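Local structure of protein RMD9, mitochondrial (Saccharomyces cerevisiae S288C, 7A9X) at residues Lys332-Asp336 / Phe337-Tyr341; Val323-Phe326 / Leu327-Trp331; Thr369-Phe372 / Glu373-Asn377; Ser294-Leu297 / Thr298-Glu301. The protein binds a dodecameric sequence motif in the 3'-UTRs of mitochondrial mRNAs and takes part in their processing or stability. All blocks are in the same frame, centred on the assembly; numbering follows the deposited sequence.

Interaction 1 (Lys332-Asp336 / Phe337-Tyr341); sequences KAQND and FDHVY
Gln-334 and His-339 meet across the tight turn of a pentatricopeptide (PPR) unit, the helix-turn-helix repeat assigned to about residues 320-351, where helix 320-334 gives way to helix 337-351. Asn-335, with positive phi, reverses the chain, and Asp-336 takes the N-cap position of the second helix. The side-chain hydrogen bond is short and almost straight: His-339 ND1 donates to Gln-334 OE1 over 2.6 Å, with 172° at the hydrogen. The oxygen meets the imidazole at its edge, in the ring plane, and the amide is twisted from that plane by only 25°. Because His-339 CG stands anti to the backbone N (chi1 -165°), the ring reaches back beneath the turn to meet the extended glutamine chain. NE2 is hydrogen-bonded to Glu-301 of helix 297-308, so both ring nitrogens are engaged, and the nearby carboxylate may well favour a protonated ring. A leucine in place of His-339 would probably leave Gln-334 OE1 and the Glu-301 carboxylate without their shared partner. The remaining bonds are those of the helix start. Asp-336 O accepts from Val-340 N at 3.2 Å, and Asp-336 OD1 caps His-339 N through a weak bond of 3.3 Å. The other contacts are van der Waals touches of oxygen on carbon: Asp-336 OD2 rests 3.4 Å from His-339 CB, and Val-340 CG2 lies 3.5 Å from Asp-336 O.

Interaction 2 (Val323-Phe326 / Leu327-Trp331); sequences VNSF and LQNIW
A CH-pi contact between residues one turn apart, Phe-326 and Ile-330, is the main side-chain contact of this buried section of helix 320-334. Ile-330 CD1 sits over one face of the phenylalanine ring, 3.8 Å from its centroid and displaced toward the rim, with CZ its closest ring atom at 3.6 Å. The line from centroid to methyl leans 19° from the ring normal. Phe-326 CG is anti to the backbone N (chi1 180°), which stands the ring out from the helix, while the extended CG1-CD1 arm of Ile-330 reaches back over its face. This helix is the first of the PPR unit 320-351, and the same pair faces the preceding repeat, Phe-326 touching Ala-300 and Ile-330 touching Leu-297 on helix 297-308. A looser apolar pair of the same spacing joins Val-323 CG1 to Leu-327 CD1 at 4.2 Å. Beneath the side chains runs the regular i to i+4 backbone bonding, including Leu-327 N to Val-323 O at 2.8 Å and Ile-330 N to Phe-326 O at 3.1 Å. The side chains of Ser-325 and Asn-329 share no hydrogen bond. Both turn to Gly-292 O, Ser-325 through OG and Asn-329 through a weaker bond from ND2.

Interaction 3 (Thr369-Phe372 / Glu373-Asn377); sequences TIFF and ENYIN
The last turn of helix 357-374, the first helix of the PPR unit 358-396, carries on one side an aromatic pair, Phe-371 and Tyr-375. Tyr-375 CD2 lies over one face of the Phe-371 ring, displaced toward its rim and 3.5 Å from Phe-371 CE2. The centroids are 4.8 Å apart and the planes meet at 41°, an inclined packing that is neither parallel nor perpendicular. Phe-371 CG is anti to the backbone N (chi1 178°), which swings its ring out and slightly toward the C-terminal end, with one face to Tyr-375. Phe-371 CD1 also stands 3.5 Å above the centre of the Phe-372 ring, which in turn packs edge-to-face with Trp-414. Below the rings Tyr-375 N donates to Phe-371 O over 2.9 Å, although Tyr-375 itself is the first residue to leave helical geometry. On another side of the helix Glu-373 runs alongside Thr-369, its CG 3.2 Å from Thr-369 O, while OE1 bonds to Trp-331 of the preceding repeat. The rings meet through carbon atoms alone, so dispersion probably sets their contact, while backbone bonds of Tyr-375, from its N and from Trp-414 NE1 to its O, fix the chain.

Interaction 4 (Ser294-Leu297 / Thr298-Glu301); sequences SKNL and TLAE
Asn-296 folds its amide over the start of helix 297-308 and meets Thr-298 and Leu-299, closing the turn between the two helices of the PPR unit 280-310. The tight part lies at this N-cap. Asn-296 OD1 accepts from Leu-299 N over 3.1 Å, the donor standing well above the amide plane and away from a lone pair, and the same oxygen presses on Leu-299 CB, also at 3.1 Å. With CG anti to the backbone N (chi1 174°), the amide lies back across the first turn. On its other arm ND2 gives a short but bent, weak hydrogen bond of 2.7 Å to Thr-298 OG1, the bond angle only 128°. Backbone bonds from Ala-300 N to Asn-296 O, 3.1 Å, and from Glu-301 N to Leu-297 O, 2.9 Å, start the helix proper. Packing is looser toward Ser-294, whose CB is 4.3 Å from that of Ala-300 and whose OG bonds to Phe-290 O instead. Thr-298 lies on the solvent side, whereas Leu-297 is buried against Ile-330 and Gln-334 of the next repeat. A leucine replacing Asn-296 would probably leave Leu-299 N without its cap and the Thr-298 hydroxyl freer to turn. With both its arms used locally, the uncharged amide serves one first-turn N-H, that of Leu-299, while the next two amides already bond to backbone oxygens.

In the fold
Along the chain the order is interaction 4, 2, 1, 3, and all but 2 lie at or beside helix ends. Interactions 2 and 1 share helix 320-334 and sit 9 Å apart between centres. Interaction 4, on the preceding helix 297-308, touches both of them, meeting interaction 1 also where Leu-297 packs on Ala-333. Interaction 3, on helix 357-374, meets interaction 1 where Phe-337 packs on Phe-371 and interaction 2 where Trp-331 packs on Ile-370; its centre is about 23 Å from that of interaction 4, without touching it. Three successive PPR units are thus sewn side by side, as in the helical scaffolds with which such proteins bind RNA.

Interaction 1 (Lys332-Asp336 / Phe337-Tyr341)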
# COMPACT_ATOMS: atom_id res chain seq x y z
N LYS A 332 17.78 -6.94 -7.95
CA LYS A 332 18.82 -7.06 -6.94
C LYS A 332 19.79 -8.19 -7.26
O LYS A 332 20.99 -8.06 -6.98
CB LYS A 332 18.19 -7.28 -5.56
CG LYS A 332 17.37 -6.10 -5.07
CD LYS A 332 16.51 -6.47 -3.87
CE LYS A 332 15.54 -5.36 -3.53
NZ LYS A 332 14.58 -5.76 -2.47
N ALA A 333 19.31 -9.28 -7.84
CA ALA A 333 20.15 -10.46 -8.03
C ALA A 333 20.85 -10.49 -9.38
O ALA A 333 21.98 -11.00 -9.46
CB ALA A 333 19.31 -11.73 -7.88
N GLN A 334 20.23 -9.96 -10.43
CA GLN A 334 20.75 -10.10 -11.78
C GLN A 334 21.21 -8.80 -12.42
O GLN A 334 22.03 -8.86 -13.35
CB GLN A 334 19.70 -10.75 -12.70
CG GLN A 334 19.31 -12.16 -12.29
CD GLN A 334 18.31 -12.77 -13.24
OE1 GLN A 334 17.75 -12.08 -14.09
NE2 GLN A 334 18.07 -14.07 -13.10
N ASN A 335 20.71 -7.65 -11.98
CA ASN A 335 21.05 -6.35 -12.58
C ASN A 335 20.72 -6.34 -14.07
O ASN A 335 21.35 -5.61 -14.85
CB ASN A 335 22.52 -6.00 -12.33
CG ASN A 335 22.84 -4.55 -12.61
OD1 ASN A 335 22.36 -3.65 -11.91
ND2 ASN A 335 23.66 -4.31 -13.62
N ASP A 336 19.74 -7.13 -14.47
CA ASP A 336 19.36 -7.31 -15.87
C ASP A 336 18.06 -6.55 -16.11
O ASP A 336 16.98 -7.03 -15.76
CB ASP A 336 19.22 -8.79 -16.20
CG ASP A 336 18.86 -9.05 -17.65
OD1 ASP A 336 18.78 -8.08 -18.43
OD2 ASP A 336 18.65 -10.23 -18.00
N PHE A 337 18.17 -5.36 -16.70
CA PHE A 337 16.98 -4.55 -16.93
C PHE A 337 16.05 -5.20 -17.95
O PHE A 337 14.82 -5.10 -17.83
CB PHE A 337 17.36 -3.14 -17.39
CG PHE A 337 16.17 -2.31 -17.76
CD1 PHE A 337 15.38 -1.74 -16.77
CD2 PHE A 337 15.84 -2.11 -19.09
CE1 PHE A 337 14.28 -0.97 -17.11
CE2 PHE A 337 14.74 -1.35 -19.43
CZ PHE A 337 13.96 -0.78 -18.44
N ASP A 338 16.61 -5.85 -18.97
CA ASP A 338 15.78 -6.51 -19.96
C ASP A 338 14.91 -7.59 -19.33
O ASP A 338 13.75 -7.77 -19.70
CB ASP A 338 16.64 -7.10 -21.08
CG ASP A 338 16.96 -6.08 -22.16
OD1 ASP A 338 16.16 -5.14 -22.35
OD2 ASP A 338 18.02 -6.21 -22.80
N HIS A 339 15.46 -8.33 -18.35
CA HIS A 339 14.66 -9.32 -17.65
C HIS A 339 13.54 -8.65 -16.86
O HIS A 339 12.40 -9.14 -16.86
CB HIS A 339 15.54 -10.16 -16.73
CG HIS A 339 14.89 -11.42 -16.25
ND1 HIS A 339 15.48 -12.26 -15.33
CD2 HIS A 339 13.69 -11.98 -16.56
CE1 HIS A 339 14.67 -13.29 -15.11
NE2 HIS A 339 13.59 -13.14 -15.84
N VAL A 340 13.84 -7.54 -16.18
CA VAL A 340 12.81 -6.77 -15.50
C VAL A 340 11.80 -6.22 -16.50
O VAL A 340 10.59 -6.22 -16.25
CB VAL A 340 13.46 -5.64 -14.68
CG1 VAL A 340 12.40 -4.72 -14.09
CG2 VAL A 340 14.33 -6.22 -13.58
N TYR A 341 12.29 -5.76 -17.66
CA TYR A 341 11.41 -5.18 -18.66
C TYR A 341 10.49 -6.23 -19.28
O TYR A 341 9.32 -5.95 -19.57
CB TYR A 341 12.24 -4.48 -19.74
CG TYR A 341 11.44 -3.80 -20.82
CD1 TYR A 341 10.51 -2.82 -20.51
CD2 TYR A 341 11.63 -4.12 -22.16
CE1 TYR A 341 9.78 -2.18 -21.50
CE2 TYR A 341 10.91 -3.49 -23.15
CZ TYR A 341 9.98 -2.53 -22.82
OH TYR A 341 9.26 -1.90 -23.82

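Interaction 2 (Val323-Phe326 / Leu327-Trp331)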
# COMPACT_ATOMS: atom_id res chain seq x y z
N VAL A 323 4.10 -9.31 -7.81
CA VAL A 323 4.86 -8.97 -9.01
C VAL A 323 5.97 -7.98 -8.68
O VAL A 323 7.11 -8.13 -9.15
CB VAL A 323 3.91 -8.43 -10.10
CG1 VAL A 323 4.69 -8.10 -11.36
CG2 VAL A 323 2.82 -9.44 -10.39
N ASN A 324 5.67 -6.96 -7.87
CA ASN A 324 6.68 -5.97 -7.50
C ASN A 324 7.86 -6.62 -6.79
O ASN A 324 9.02 -6.30 -7.08
CB ASN A 324 6.06 -4.89 -6.61
CG ASN A 324 5.04 -4.04 -7.34
OD1 ASN A 324 5.08 -3.92 -8.56
ND2 ASN A 324 4.12 -3.44 -6.58
N SER A 325 7.58 -7.53 -5.85
CA SER A 325 8.66 -8.23 -5.15
C SER A 325 9.48 -9.07 -6.11
O SER A 325 10.71 -9.16 -5.98
CB SER A 325 8.08 -9.09 -4.03
OG SER A 325 9.09 -9.89 -3.43
N PHE A 326 8.82 -9.71 -7.08
CA PHE A 326 9.53 -10.51 -8.08
C PHE A 326 10.42 -9.63 -8.95
O PHE A 326 11.58 -9.98 -9.22
CB PHE A 326 8.52 -11.28 -8.92
CG PHE A 326 9.13 -12.14 -9.99
CD1 PHE A 326 10.21 -12.96 -9.72
CD2 PHE A 326 8.60 -12.14 -11.27
CE1 PHE A 326 10.76 -13.75 -10.71
CE2 PHE A 326 9.14 -12.94 -12.27
CZ PHE A 326 10.23 -13.75 -11.98
N LEU A 327 9.91 -8.48 -9.39
CA LEU A 327 10.72 -7.55 -10.17
C LEU A 327 11.92 -7.05 -9.37
O LEU A 327 13.02 -6.91 -9.91
CB LEU A 327 9.86 -6.36 -10.62
CG LEU A 327 8.79 -6.63 -11.68
CD1 LEU A 327 7.92 -5.40 -11.86
CD2 LEU A 327 9.45 -7.03 -12.99
N GLN A 328 11.72 -6.77 -8.08
CA GLN A 328 12.81 -6.25 -7.26
C GLN A 328 13.87 -7.32 -7.02
O GLN A 328 15.07 -7.00 -6.99
CB GLN A 328 12.26 -5.72 -5.94
CG GLN A 328 11.47 -4.43 -6.09
CD GLN A 328 10.73 -4.03 -4.82
OE1 GLN A 328 10.60 -4.82 -3.89
NE2 GLN A 328 10.25 -2.79 -4.79
N ASN A 329 13.46 -8.58 -6.86
CA ASN A 329 14.43 -9.65 -6.67
C ASN A 329 15.27 -9.88 -7.92
O ASN A 329 16.47 -10.17 -7.82
CB ASN A 329 13.71 -10.94 -6.26
CG ASN A 329 13.14 -10.87 -4.86
OD1 ASN A 329 13.61 -10.10 -4.03
ND2 ASN A 329 12.13 -11.69 -4.60
N ILE A 330 14.66 -9.77 -9.10
CA ILE A 330 15.41 -9.89 -10.34
C ILE A 330 16.44 -8.77 -10.44
O ILE A 330 17.60 -9.00 -10.83
CB ILE A 330 14.45 -9.88 -11.55
CG1 ILE A 330 13.55 -11.11 -11.53
CG2 ILE A 330 15.24 -9.80 -12.85
CD1 ILE A 330 12.50 -11.09 -12.62
N TRP A 331 16.05 -7.55 -10.10
CA TRP A 331 16.96 -6.41 -10.20
C TRP A 331 18.09 -6.52 -9.18
O TRP A 331 19.25 -6.23 -9.50
CB TRP A 331 16.19 -5.11 -10.03
CG TRP A 331 17.01 -3.86 -10.21
CD1 TRP A 331 17.22 -2.87 -9.29
CD2 TRP A 331 17.74 -3.48 -11.38
NE1 TRP A 331 18.02 -1.90 -9.82
CE2 TRP A 331 18.36 -2.25 -11.11
CE3 TRP A 331 17.92 -4.06 -12.64
CZ2 TRP A 331 19.14 -1.58 -12.04
CZ3 TRP A 331 18.70 -3.40 -13.57
CH2 TRP A 331 19.31 -2.17 -13.27

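Interaction 3 (Thr369-Phe372 / Glu373-Asn377)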
# COMPACT_ATOMS: atom_id res chain seq x y z
N THR A 369 11.13 3.02 -11.14
CA THR A 369 12.20 3.17 -10.16
C THR A 369 13.42 2.38 -10.60
O THR A 369 14.55 2.88 -10.54
CB THR A 369 11.72 2.72 -8.78
OG1 THR A 369 10.61 3.52 -8.37
CG2 THR A 369 12.83 2.85 -7.75
N ILE A 370 13.21 1.14 -11.06
CA ILE A 370 14.30 0.34 -11.60
C ILE A 370 14.82 0.96 -12.90
O ILE A 370 16.03 0.96 -13.16
CB ILE A 370 13.84 -1.11 -11.80
CG1 ILE A 370 13.43 -1.72 -10.45
CG2 ILE A 370 14.93 -1.94 -12.46
CD1 ILE A 370 12.72 -3.05 -10.56
N PHE A 371 13.92 1.50 -13.73
CA PHE A 371 14.34 2.09 -15.00
C PHE A 371 15.35 3.21 -14.77
O PHE A 371 16.46 3.18 -15.32
CB PHE A 371 13.13 2.62 -15.77
CG PHE A 371 13.50 3.29 -17.07
CD1 PHE A 371 13.79 4.65 -17.12
CD2 PHE A 371 13.56 2.56 -18.25
CE1 PHE A 371 14.13 5.26 -18.31
CE2 PHE A 371 13.91 3.17 -19.45
CZ PHE A 371 14.19 4.52 -19.48
N PHE A 372 14.98 4.21 -13.97
CA PHE A 372 15.84 5.37 -13.80
C PHE A 372 17.04 5.11 -12.91
O PHE A 372 17.95 5.94 -12.87
CB PHE A 372 15.01 6.55 -13.29
CG PHE A 372 14.08 7.12 -14.32
CD1 PHE A 372 14.53 8.05 -15.25
CD2 PHE A 372 12.76 6.70 -14.39
CE1 PHE A 372 13.67 8.56 -16.21
CE2 PHE A 372 11.90 7.21 -15.35
CZ PHE A 372 12.36 8.15 -16.26
N GLU A 373 17.08 3.98 -12.19
CA GLU A 373 18.33 3.56 -11.59
C GLU A 373 19.27 2.98 -12.64
O GLU A 373 20.48 3.22 -12.59
CB GLU A 373 18.08 2.53 -10.48
CG GLU A 373 17.44 3.11 -9.23
CD GLU A 373 17.30 2.09 -8.13
OE1 GLU A 373 17.84 0.97 -8.29
OE2 GLU A 373 16.65 2.40 -7.11
N ASN A 374 18.72 2.24 -13.60
CA ASN A 374 19.53 1.67 -14.67
C ASN A 374 20.08 2.76 -15.58
O ASN A 374 21.28 2.77 -15.91
CB ASN A 374 18.71 0.65 -15.45
CG ASN A 374 19.52 -0.08 -16.50
OD1 ASN A 374 20.35 -0.93 -16.16
ND2 ASN A 374 19.29 0.23 -17.77
N TYR A 375 19.23 3.69 -16.00
CA TYR A 375 19.63 4.78 -16.89
C TYR A 375 19.98 6.05 -16.14
O TYR A 375 19.74 7.16 -16.63
CB TYR A 375 18.54 5.03 -17.92
CG TYR A 375 18.39 3.92 -18.93
CD1 TYR A 375 19.32 3.76 -19.96
CD2 TYR A 375 17.34 3.02 -18.85
CE1 TYR A 375 19.20 2.74 -20.89
CE2 TYR A 375 17.21 1.99 -19.77
CZ TYR A 375 18.14 1.86 -20.79
OH TYR A 375 18.02 0.84 -21.70
N ILE A 376 20.56 5.91 -14.94
CA ILE A 376 20.87 7.07 -14.10
C ILE A 376 21.86 8.00 -14.79
O ILE A 376 21.80 9.22 -14.62
CB ILE A 376 21.38 6.60 -12.72
CG1 ILE A 376 21.67 7.79 -11.81
CG2 ILE A 376 22.62 5.72 -12.87
CD1 ILE A 376 22.12 7.40 -10.42
N ASN A 377 22.78 7.45 -15.58
CA ASN A 377 23.81 8.23 -16.24
C ASN A 377 23.69 8.16 -17.76
O ASN A 377 24.69 8.25 -18.48
CB ASN A 377 25.20 7.77 -15.80
CG ASN A 377 25.43 7.97 -14.32
OD1 ASN A 377 25.09 9.02 -13.76
ND2 ASN A 377 26.01 6.97 -13.66

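Interaction 4 (Ser294-Leu297 / Thr298-Glu301)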
# COMPACT_ATOMS: atom_id res chain seq x y z
N SER A 294 10.55 -16.69 -3.58
CA SER A 294 11.62 -17.61 -3.95
C SER A 294 12.84 -16.83 -4.43
O SER A 294 12.75 -16.06 -5.39
CB SER A 294 11.15 -18.59 -5.03
OG SER A 294 10.05 -19.36 -4.58
N LYS A 295 13.97 -17.03 -3.75
CA LYS A 295 15.21 -16.43 -4.21
C LYS A 295 15.70 -17.07 -5.50
O LYS A 295 16.48 -16.44 -6.23
CB LYS A 295 16.29 -16.53 -3.12
CG LYS A 295 16.72 -15.18 -2.56
CD LYS A 295 15.52 -14.36 -2.12
CE LYS A 295 15.95 -12.99 -1.64
NZ LYS A 295 14.79 -12.20 -1.12
N ASN A 296 15.28 -18.30 -5.80
CA ASN A 296 15.59 -18.92 -7.08
C ASN A 296 14.65 -18.33 -8.13
O ASN A 296 13.47 -18.67 -8.19
CB ASN A 296 15.44 -20.44 -7.00
CG ASN A 296 15.61 -21.10 -8.36
OD1 ASN A 296 14.83 -21.97 -8.73
ND2 ASN A 296 16.63 -20.69 -9.10
N LEU A 297 15.19 -17.42 -8.94
CA LEU A 297 14.36 -16.68 -9.89
C LEU A 297 13.81 -17.58 -10.99
O LEU A 297 12.77 -17.26 -11.58
CB LEU A 297 15.18 -15.54 -10.49
CG LEU A 297 15.60 -14.46 -9.50
CD1 LEU A 297 16.52 -13.44 -10.15
CD2 LEU A 297 14.37 -13.78 -8.92
N THR A 298 14.48 -18.69 -11.28
CA THR A 298 13.98 -19.60 -12.31
C THR A 298 12.70 -20.30 -11.85
O THR A 298 11.78 -20.50 -12.64
CB THR A 298 15.05 -20.62 -12.68
OG1 THR A 298 15.50 -21.28 -11.50
CG2 THR A 298 16.23 -19.94 -13.36
N LEU A 299 12.64 -20.68 -10.57
CA LEU A 299 11.41 -21.25 -10.03
C LEU A 299 10.32 -20.19 -9.90
O LEU A 299 9.14 -20.48 -10.12
CB LEU A 299 11.69 -21.90 -8.68
CG LEU A 299 10.50 -22.49 -7.92
CD1 LEU A 299 9.83 -23.57 -8.74
CD2 LEU A 299 10.97 -23.05 -6.59
N ALA A 300 10.70 -18.96 -9.54
CA ALA A 300 9.72 -17.90 -9.42
C ALA A 300 9.09 -17.56 -10.76
O ALA A 300 7.88 -17.33 -10.85
CB ALA A 300 10.37 -16.66 -8.80
N GLU A 301 9.90 -17.53 -11.83
CA GLU A 301 9.37 -17.17 -13.14
C GLU A 301 8.48 -18.27 -13.70
O GLU A 301 7.51 -17.97 -14.42
CB GLU A 301 10.51 -16.85 -14.11
CG GLU A 301 10.03 -16.52 -15.52
CD GLU A 301 10.98 -15.60 -16.25
OE1 GLU A 301 11.91 -15.07 -15.61
OE2 GLU A 301 10.78 -15.39 -17.46